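Local atomic coordinates of beta-galacturonidase (PDB entry 6NCW), a protein that probably releases terminal beta-linked galacturonic acid by hydrolysing its glycosidic bond, as a glycoside hydrolase of family 2 from a human gut bacterium. Residues Val507-Asp519 with Arg527-Arg539. Residues are numbered along the deposited sequence; the frame is centred on the assembly and turned at random.
Sequences VYIWQFCDVRVCD and RTMNNKGIVDEYR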
ATOM      1  N   VAL A 507      31.814   4.475  -6.343  1.00 19.98           N
ATOM      2  CA  VAL A 507      30.526   5.154  -6.203  1.00 19.38           C
ATOM      3  C   VAL A 507      29.927   4.851  -4.833  1.00 21.76           C
ATOM      4  O   VAL A 507      30.080   3.743  -4.303  1.00 24.49           O
ATOM      5  CB  VAL A 507      29.549   4.716  -7.329  1.00 21.45           C
ATOM      6  CG1 VAL A 507      29.373   3.197  -7.324  1.00 20.10           C
ATOM      7  CG2 VAL A 507      28.176   5.372  -7.142  1.00 19.39           C
ATOM      8  N   TYR A 508      29.227   5.844  -4.257  1.00 18.74           N
ATOM      9  CA  TYR A 508      28.268   5.619  -3.177  1.00 16.66           C
ATOM     10  C   TYR A 508      26.879   5.920  -3.709  1.00 18.81           C
ATOM     11  O   TYR A 508      26.588   7.055  -4.107  1.00 16.46           O
ATOM     12  CB  TYR A 508      28.534   6.476  -1.936  1.00 17.88           C
ATOM     13  CG  TYR A 508      29.795   6.132  -1.211  1.00 18.92           C
ATOM     14  CD1 TYR A 508      30.961   6.866  -1.429  1.00 21.10           C
ATOM     15  CD2 TYR A 508      29.838   5.070  -0.307  1.00 19.47           C
ATOM     16  CE1 TYR A 508      32.145   6.547  -0.777  1.00 18.58           C
ATOM     17  CE2 TYR A 508      31.013   4.752   0.361  1.00 19.09           C
ATOM     18  CZ  TYR A 508      32.168   5.486   0.111  1.00 19.84           C
ATOM     19  OH  TYR A 508      33.343   5.177   0.760  1.00 18.63           O
ATOM     20  N   ILE A 509      26.030   4.898  -3.714  1.00 18.92           N
ATOM     21  CA  ILE A 509      24.630   5.091  -4.055  1.00 17.91           C
ATOM     22  C   ILE A 509      23.956   5.985  -3.021  1.00 19.88           C
ATOM     23  O   ILE A 509      24.103   5.794  -1.803  1.00 19.37           O
ATOM     24  CB  ILE A 509      23.928   3.729  -4.166  1.00 17.06           C
ATOM     25  CG1 ILE A 509      24.437   2.996  -5.422  1.00 19.74           C
ATOM     26  CG2 ILE A 509      22.420   3.920  -4.271  1.00 18.52           C
ATOM     27  CD1 ILE A 509      24.170   1.527  -5.441  1.00 16.89           C
ATOM     28  N   TRP A 510      23.204   6.965  -3.504  1.00 18.21           N
ATOM     29  CA  TRP A 510      22.269   7.699  -2.667  1.00 18.12           C
ATOM     30  C   TRP A 510      20.906   7.054  -2.878  1.00 17.88           C
ATOM     31  O   TRP A 510      20.322   7.202  -3.956  1.00 18.10           O
ATOM     32  CB  TRP A 510      22.219   9.191  -3.018  1.00 18.17           C
ATOM     33  CG  TRP A 510      21.241   9.866  -2.106  1.00 18.32           C
ATOM     34  CD1 TRP A 510      19.882   9.938  -2.261  1.00 16.29           C
ATOM     35  CD2 TRP A 510      21.532  10.463  -0.818  1.00 17.39           C
ATOM     36  NE1 TRP A 510      19.314  10.571  -1.173  1.00 16.50           N
ATOM     37  CE2 TRP A 510      20.305  10.899  -0.275  1.00 16.33           C
ATOM     38  CE3 TRP A 510      22.715  10.678  -0.090  1.00 17.01           C
ATOM     39  CZ2 TRP A 510      20.221  11.551   0.964  1.00 17.72           C
ATOM     40  CZ3 TRP A 510      22.634  11.329   1.141  1.00 20.97           C
ATOM     41  CH2 TRP A 510      21.385  11.754   1.654  1.00 17.40           C
ATOM     42  N   GLN A 511      20.384   6.336  -1.870  1.00 13.63           N
ATOM     43  CA  GLN A 511      21.010   6.075  -0.590  1.00 16.22           C
ATOM     44  C   GLN A 511      20.509   4.710  -0.129  1.00 17.71           C
ATOM     45  O   GLN A 511      19.747   4.070  -0.822  1.00 15.80           O
ATOM     46  CB  GLN A 511      20.691   7.174   0.450  1.00 15.13           C
ATOM     47  CG  GLN A 511      19.210   7.292   0.806  1.00 14.47           C
ATOM     48  CD  GLN A 511      18.943   8.242   1.978  1.00 16.70           C
ATOM     49  OE1 GLN A 511      19.708   8.279   2.975  1.00 17.37           O
ATOM     50  NE2 GLN A 511      17.860   9.028   1.862  1.00 13.12           N
ATOM     51  N   PHE A 512      20.941   4.259   1.048  1.00 18.51           N
ATOM     52  CA  PHE A 512      20.562   2.927   1.510  1.00 19.38           C
ATOM     53  C   PHE A 512      19.054   2.812   1.741  1.00 19.75           C
ATOM     54  O   PHE A 512      18.390   1.929   1.184  1.00 18.22           O
ATOM     55  CB  PHE A 512      21.327   2.584   2.795  1.00 17.97           C
ATOM     56  CG  PHE A 512      20.810   1.357   3.480  1.00 17.66           C
ATOM     57  CD1 PHE A 512      20.287   1.430   4.759  1.00 18.31           C
ATOM     58  CD2 PHE A 512      20.826   0.130   2.832  1.00 15.90           C
ATOM     59  CE1 PHE A 512      19.805   0.286   5.394  1.00 19.66           C
ATOM     60  CE2 PHE A 512      20.330  -1.007   3.441  1.00 15.70           C
ATOM     61  CZ  PHE A 512      19.830  -0.936   4.729  1.00 17.78           C
ATOM     62  N   CYS A 513      18.492   3.669   2.600  1.00 16.28           N
ATOM     63  CA  CYS A 513      17.098   3.523   2.993  1.00 14.32           C
ATOM     64  C   CYS A 513      16.403   4.870   2.891  1.00 14.69           C
ATOM     65  O   CYS A 513      17.045   5.915   2.835  1.00 13.27           O
ATOM     66  CB  CYS A 513      16.960   2.970   4.415  1.00 16.63           C
ATOM     67  SG  CYS A 513      17.676   4.052   5.665  1.00 20.58           S
ATOM     68  N   ASP A 514      15.076   4.841   2.822  1.00 12.93           N
ATOM     69  CA  ASP A 514      14.331   6.099   2.852  1.00 17.84           C
ATOM     70  C   ASP A 514      14.479   6.730   4.230  1.00 16.22           C
ATOM     71  O   ASP A 514      14.602   6.025   5.231  1.00 20.11           O
ATOM     72  CB  ASP A 514      12.858   5.873   2.544  1.00 13.63           C
ATOM     73  CG  ASP A 514      12.625   5.323   1.136  1.00 19.18           C
ATOM     74  OD1 ASP A 514      13.492   5.469   0.235  1.00 15.24           O
ATOM     75  OD2 ASP A 514      11.554   4.734   0.927  1.00 19.65           O
ATOM     76  N   VAL A 515      14.477   8.065   4.278  1.00 15.95           N
ATOM     77  CA  VAL A 515      14.838   8.827   5.481  1.00 18.15           C
ATOM     78  C   VAL A 515      13.823   9.943   5.695  1.00 20.91           C
ATOM     79  O   VAL A 515      13.479  10.655   4.745  1.00 18.53           O
ATOM     80  CB  VAL A 515      16.248   9.446   5.373  1.00 21.87           C
ATOM     81  CG1 VAL A 515      16.525  10.361   6.573  1.00 20.15           C
ATOM     82  CG2 VAL A 515      17.341   8.351   5.212  1.00 16.55           C
ATOM     83  N   ARG A 516      13.373  10.119   6.946  1.00 18.71           N
ATOM     84  CA  ARG A 516      12.499  11.238   7.293  1.00 17.85           C
ATOM     85  C   ARG A 516      13.260  12.551   7.140  1.00 18.58           C
ATOM     86  O   ARG A 516      14.433  12.642   7.504  1.00 17.67           O
ATOM     87  CB  ARG A 516      11.981  11.064   8.731  1.00 17.88           C
ATOM     88  CG  ARG A 516      11.220  12.275   9.317  1.00 19.01           C
ATOM     89  CD  ARG A 516       9.832  12.473   8.664  1.00 16.41           C
ATOM     90  NE  ARG A 516       8.930  11.369   9.021  1.00 17.50           N
ATOM     91  CZ  ARG A 516       7.916  10.933   8.286  1.00 21.63           C
ATOM     92  NH1 ARG A 516       7.672  11.465   7.081  1.00 16.64           N
ATOM     93  NH2 ARG A 516       7.161   9.939   8.751  1.00 19.19           N
ATOM     94  N   VAL A 517      12.594  13.576   6.591  1.00 18.55           N
ATOM     95  CA  VAL A 517      13.193  14.906   6.424  1.00 15.24           C
ATOM     96  C   VAL A 517      12.345  15.992   7.089  1.00 20.89           C
ATOM     97  O   VAL A 517      11.277  15.713   7.648  1.00 22.03           O
ATOM     98  CB  VAL A 517      13.403  15.237   4.935  1.00 17.88           C
ATOM     99  CG1 VAL A 517      14.328  14.187   4.282  1.00 17.21           C
ATOM    100  CG2 VAL A 517      12.073  15.297   4.235  1.00 16.71           C
ATOM    101  N   CYS A 518      12.812  17.242   7.025  1.00 20.23           N
ATOM    102  CA  CYS A 518      12.129  18.336   7.693  1.00 22.33           C
ATOM    103  C   CYS A 518      10.897  18.770   6.908  1.00 21.48           C
ATOM    104  O   CYS A 518      10.848  18.693   5.678  1.00 18.32           O
ATOM    105  CB  CYS A 518      13.073  19.528   7.902  1.00 21.61           C
ATOM    106  SG  CYS A 518      14.419  19.195   9.135  1.00 23.98           S
ATOM    107  N   ASP A 519       9.904  19.249   7.648  1.00 24.28           N
ATOM    108  CA  ASP A 519       8.633  19.648   7.052  1.00 21.53           C
ATOM    109  C   ASP A 519       8.811  20.663   5.933  1.00 23.43           C
ATOM    110  O   ASP A 519       8.037  20.656   4.962  1.00 24.50           O
ATOM    111  CB  ASP A 519       7.714  20.227   8.138  1.00 26.80           C
ATOM    112  CG  ASP A 519       7.321  19.194   9.208  1.00 32.24           C
ATOM    113  OD1 ASP A 519       7.225  17.968   8.900  1.00 27.75           O
ATOM    114  OD2 ASP A 519       7.092  19.622  10.375  1.00 36.91           O
ATOM    115  N   ARG A 527       5.839  12.187   0.907  1.00 16.89           N
ATOM    116  CA  ARG A 527       5.673  11.629   2.247  1.00 17.23           C
ATOM    117  C   ARG A 527       6.533  12.329   3.299  1.00 20.33           C
ATOM    118  O   ARG A 527       6.719  11.778   4.395  1.00 19.32           O
ATOM    119  CB  ARG A 527       5.978  10.121   2.277  1.00 18.66           C
ATOM    120  CG  ARG A 527       5.429   9.303   1.088  1.00 18.77           C
ATOM    121  CD  ARG A 527       5.676   7.815   1.335  1.00 18.47           C
ATOM    122  NE  ARG A 527       7.097   7.532   1.242  1.00 17.92           N
ATOM    123  CZ  ARG A 527       7.740   6.651   1.991  1.00 23.06           C
ATOM    124  NH1 ARG A 527       7.078   5.940   2.901  1.00 24.36           N
ATOM    125  NH2 ARG A 527       9.050   6.479   1.836  1.00 20.07           N
ATOM    126  N   THR A 528       7.061  13.526   3.005  1.00 20.14           N
ATOM    127  CA  THR A 528       8.069  14.181   3.849  1.00 18.23           C
ATOM    128  C   THR A 528       9.175  13.172   4.187  1.00 21.57           C
ATOM    129  O   THR A 528       9.567  12.964   5.349  1.00 14.77           O
ATOM    130  CB  THR A 528       7.437  14.802   5.108  1.00 21.98           C
ATOM    131  OG1 THR A 528       6.393  15.700   4.721  1.00 18.90           O
ATOM    132  CG2 THR A 528       8.451  15.630   5.918  1.00 19.42           C
ATOM    133  N   MET A 529       9.632  12.495   3.134  1.00 17.15           N
ATOM    134  CA  MET A 529      10.706  11.513   3.178  1.00 19.32           C
ATOM    135  C   MET A 529      11.603  11.789   1.990  1.00 18.83           C
ATOM    136  O   MET A 529      11.132  12.273   0.958  1.00 20.23           O
ATOM    137  CB  MET A 529      10.205  10.060   3.062  1.00 16.86           C
ATOM    138  CG  MET A 529       9.229   9.616   4.122  1.00 17.24           C
ATOM    139  SD  MET A 529       9.949   9.342   5.760  1.00 21.23           S
ATOM    140  CE  MET A 529      10.873   7.828   5.485  1.00 21.29           C
ATOM    141  N   ASN A 530      12.891  11.489   2.141  1.00 16.56           N
ATOM    142  CA  ASN A 530      13.762  11.305   0.985  1.00 17.18           C
ATOM    143  C   ASN A 530      13.575   9.859   0.548  1.00 19.90           C
ATOM    144  O   ASN A 530      13.816   8.935   1.336  1.00 18.51           O
ATOM    145  CB  ASN A 530      15.225  11.612   1.331  1.00 17.45           C
ATOM    146  CG  ASN A 530      16.163  11.559   0.105  1.00 17.13           C
ATOM    147  OD1 ASN A 530      16.302  10.524  -0.541  1.00 17.73           O
ATOM    148  ND2 ASN A 530      16.825  12.672  -0.188  1.00 16.30           N
ATOM    149  N   ASN A 531      13.097   9.660  -0.684  1.00 19.79           N
ATOM    150  CA  ASN A 531      12.619   8.358  -1.133  1.00 22.20           C
ATOM    151  C   ASN A 531      13.626   7.616  -1.997  1.00 19.20           C
ATOM    152  O   ASN A 531      13.234   6.717  -2.760  1.00 17.61           O
ATOM    153  CB  ASN A 531      11.307   8.518  -1.911  1.00 17.04           C
ATOM    154  CG  ASN A 531      10.221   9.139  -1.074  1.00 18.54           C
ATOM    155  OD1 ASN A 531       9.514   8.437  -0.371  1.00 17.65           O
ATOM    156  ND2 ASN A 531      10.078  10.462  -1.151  1.00 20.11           N
ATOM    157  N   LYS A 532      14.903   7.971  -1.915  1.00 20.01           N
ATOM    158  CA  LYS A 532      15.874   7.388  -2.821  1.00 15.19           C
ATOM    159  C   LYS A 532      16.519   6.152  -2.240  1.00 18.50           C
ATOM    160  O   LYS A 532      17.523   5.676  -2.778  1.00 18.61           O
ATOM    161  CB  LYS A 532      16.913   8.433  -3.204  1.00 16.96           C
ATOM    162  CG  LYS A 532      16.271   9.662  -3.886  1.00 16.81           C
ATOM    163  CD  LYS A 532      17.300  10.557  -4.549  1.00 21.88           C
ATOM    164  CE  LYS A 532      16.641  11.787  -5.194  1.00 22.13           C
ATOM    165  NZ  LYS A 532      16.136  12.753  -4.202  1.00 20.73           N
ATOM    166  N   GLY A 533      15.966   5.621  -1.151  1.00 16.16           N
ATOM    167  CA  GLY A 533      16.468   4.370  -0.626  1.00 15.17           C
ATOM    168  C   GLY A 533      16.347   3.255  -1.648  1.00 16.01           C
ATOM    169  O   GLY A 533      15.430   3.225  -2.477  1.00 15.99           O
ATOM    170  N   ILE A 534      17.329   2.357  -1.618  1.00 16.10           N
ATOM    171  CA  ILE A 534      17.196   1.063  -2.275  1.00 18.43           C
ATOM    172  C   ILE A 534      16.328   0.115  -1.439  1.00 18.53           C
ATOM    173  O   ILE A 534      15.758  -0.840  -1.976  1.00 15.19           O
ATOM    174  CB  ILE A 534      18.605   0.505  -2.539  1.00 17.23           C
ATOM    175  CG1 ILE A 534      19.418   1.475  -3.448  1.00 17.64           C
ATOM    176  CG2 ILE A 534      18.551  -0.939  -3.084  1.00 17.88           C
ATOM    177  CD1 ILE A 534      18.757   1.877  -4.808  1.00 15.55           C
ATOM    178  N   VAL A 535      16.222   0.344  -0.130  1.00 15.42           N
ATOM    179  CA  VAL A 535      15.193  -0.267   0.705  1.00 15.42           C
ATOM    180  C   VAL A 535      14.354   0.882   1.250  1.00 15.76           C
ATOM    181  O   VAL A 535      14.831   2.017   1.301  1.00 16.79           O
ATOM    182  CB  VAL A 535      15.769  -1.145   1.846  1.00 18.32           C
ATOM    183  CG1 VAL A 535      16.621  -2.285   1.288  1.00 14.47           C
ATOM    184  CG2 VAL A 535      16.576  -0.308   2.902  1.00 15.77           C
ATOM    185  N   ASP A 536      13.089   0.617   1.605  1.00 16.68           N
ATOM    186  CA  ASP A 536      12.289   1.701   2.169  1.00 16.93           C
ATOM    187  C   ASP A 536      12.624   1.896   3.655  1.00 18.38           C
ATOM    188  O   ASP A 536      13.538   1.264   4.203  1.00 17.03           O
ATOM    189  CB  ASP A 536      10.794   1.479   1.912  1.00 16.62           C
ATOM    190  CG  ASP A 536      10.132   0.471   2.842  1.00 20.66           C
ATOM    191  OD1 ASP A 536      10.800  -0.299   3.577  1.00 18.46           O
ATOM    192  OD2 ASP A 536       8.878   0.454   2.830  1.00 22.96           O
ATOM    193  N   GLU A 537      11.908   2.809   4.320  1.00 14.92           N
ATOM    194  CA  GLU A 537      12.278   3.110   5.703  1.00 18.17           C
ATOM    195  C   GLU A 537      12.103   1.892   6.596  1.00 18.43           C
ATOM    196  O   GLU A 537      12.783   1.792   7.611  1.00 19.46           O
ATOM    197  CB  GLU A 537      11.492   4.314   6.253  1.00 15.55           C
ATOM    198  CG  GLU A 537       9.958   4.131   6.371  1.00 17.17           C
ATOM    199  CD  GLU A 537       9.221   4.468   5.075  1.00 23.47           C
ATOM    200  OE1 GLU A 537       9.831   4.326   3.990  1.00 23.09           O
ATOM    201  OE2 GLU A 537       8.032   4.884   5.136  1.00 25.48           O
ATOM    202  N   TYR A 538      11.256   0.934   6.212  1.00 15.69           N
ATOM    203  CA  TYR A 538      11.108  -0.290   6.975  1.00 17.80           C
ATOM    204  C   TYR A 538      12.021  -1.396   6.475  1.00 17.39           C
ATOM    205  O   TYR A 538      11.808  -2.553   6.827  1.00 16.69           O
ATOM    206  CB  TYR A 538       9.650  -0.741   6.989  1.00 16.15           C
ATOM    207  CG  TYR A 538       8.762   0.281   7.669  1.00 18.71           C
ATOM    208  CD1 TYR A 538       8.789   0.428   9.049  1.00 19.27           C
ATOM    209  CD2 TYR A 538       7.913   1.108   6.932  1.00 19.84           C
ATOM    210  CE1 TYR A 538       7.992   1.370   9.693  1.00 17.47           C
ATOM    211  CE2 TYR A 538       7.106   2.064   7.560  1.00 20.05           C
ATOM    212  CZ  TYR A 538       7.165   2.183   8.961  1.00 22.35           C
ATOM    213  OH  TYR A 538       6.404   3.111   9.634  1.00 25.29           O
ATOM    214  N   ARG A 539      13.043  -1.047   5.687  1.00 16.56           N
ATOM    215  CA  ARG A 539      14.090  -1.951   5.209  1.00 18.39           C
ATOM    216  C   ARG A 539      13.551  -3.004   4.238  1.00 19.65           C
ATOM    217  O   ARG A 539      14.157  -4.080   4.074  1.00 15.27           O
ATOM    218  CB  ARG A 539      14.845  -2.621   6.373  1.00 16.83           C
ATOM    219  CG  ARG A 539      16.025  -1.790   6.938  1.00 15.35           C
ATOM    220  CD  ARG A 539      15.611  -0.385   7.394  1.00 19.61           C
ATOM    221  NE  ARG A 539      16.734   0.341   7.979  1.00 21.08           N
ATOM    222  CZ  ARG A 539      16.716   1.624   8.359  1.00 21.31           C
ATOM    223  NH1 ARG A 539      15.617   2.368   8.247  1.00 15.69           N
ATOM    224  NH2 ARG A 539      17.814   2.163   8.870  1.00 19.46           N
TER
HETATM  225  O   HOH W   1      14.314   5.534   7.896  1.00 15.64           O
HETATM  226  O   HOH W   2       5.636  17.734   6.756  1.00 20.69           O
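Trp510, which a cis peptide joins to Gln511, presents its indole edge to the amide of Asn530, and NE1 donates to OD1 at 3.1 Å with an N-H...O angle of 161°. The amide is turned steeply to the ring, and NE1 approaches OD1 from above the carbonyl plane, off the lone pairs; the backbone N of Lys532 reaches the same oxygen from the opposite face, closing an Asx turn. Gln511 NE2 adds a weak bond to OD1, and ND2 hydrogen-bonds Asp131.

The backbones pair as a short antiparallel ladder, Val515 with Asn530 and Arg516 with Met529, beyond the C-terminal end of the TIM-barrel strand 504-509. Here Asn530 and Lys532 belong to the galacturonate-binding site, Lys532 NZ bonding Tyr434 OH.

Among the charged groups, Asp514 is pulled several ways. OD1 takes the N-H of Gly533 at 2.8 Å and also pairs with Lys542, while OD2 forms a salt bridge to Arg527 NH2 (3.2 Å). Arg527 in turn grips Glu537 end-on, which probably offsets the like charges of Asp514 OD2 and Glu537 OE1, 3.5 Å apart. Bent at chi2 and chi3 (71° and 68°), Arg516 folds back over Met529, whose SD lies against one guanidinium face, 3.4 Å from NH1. NH1 donates to Thr528 O at 3.0 Å, and NH2 bonds Tyr474 of a second subunit.

Among the apolar contacts, Val535 CG2 sits over the Phe512 ring face, 4.0 Å from its centroid, and also touches Cys513 CB.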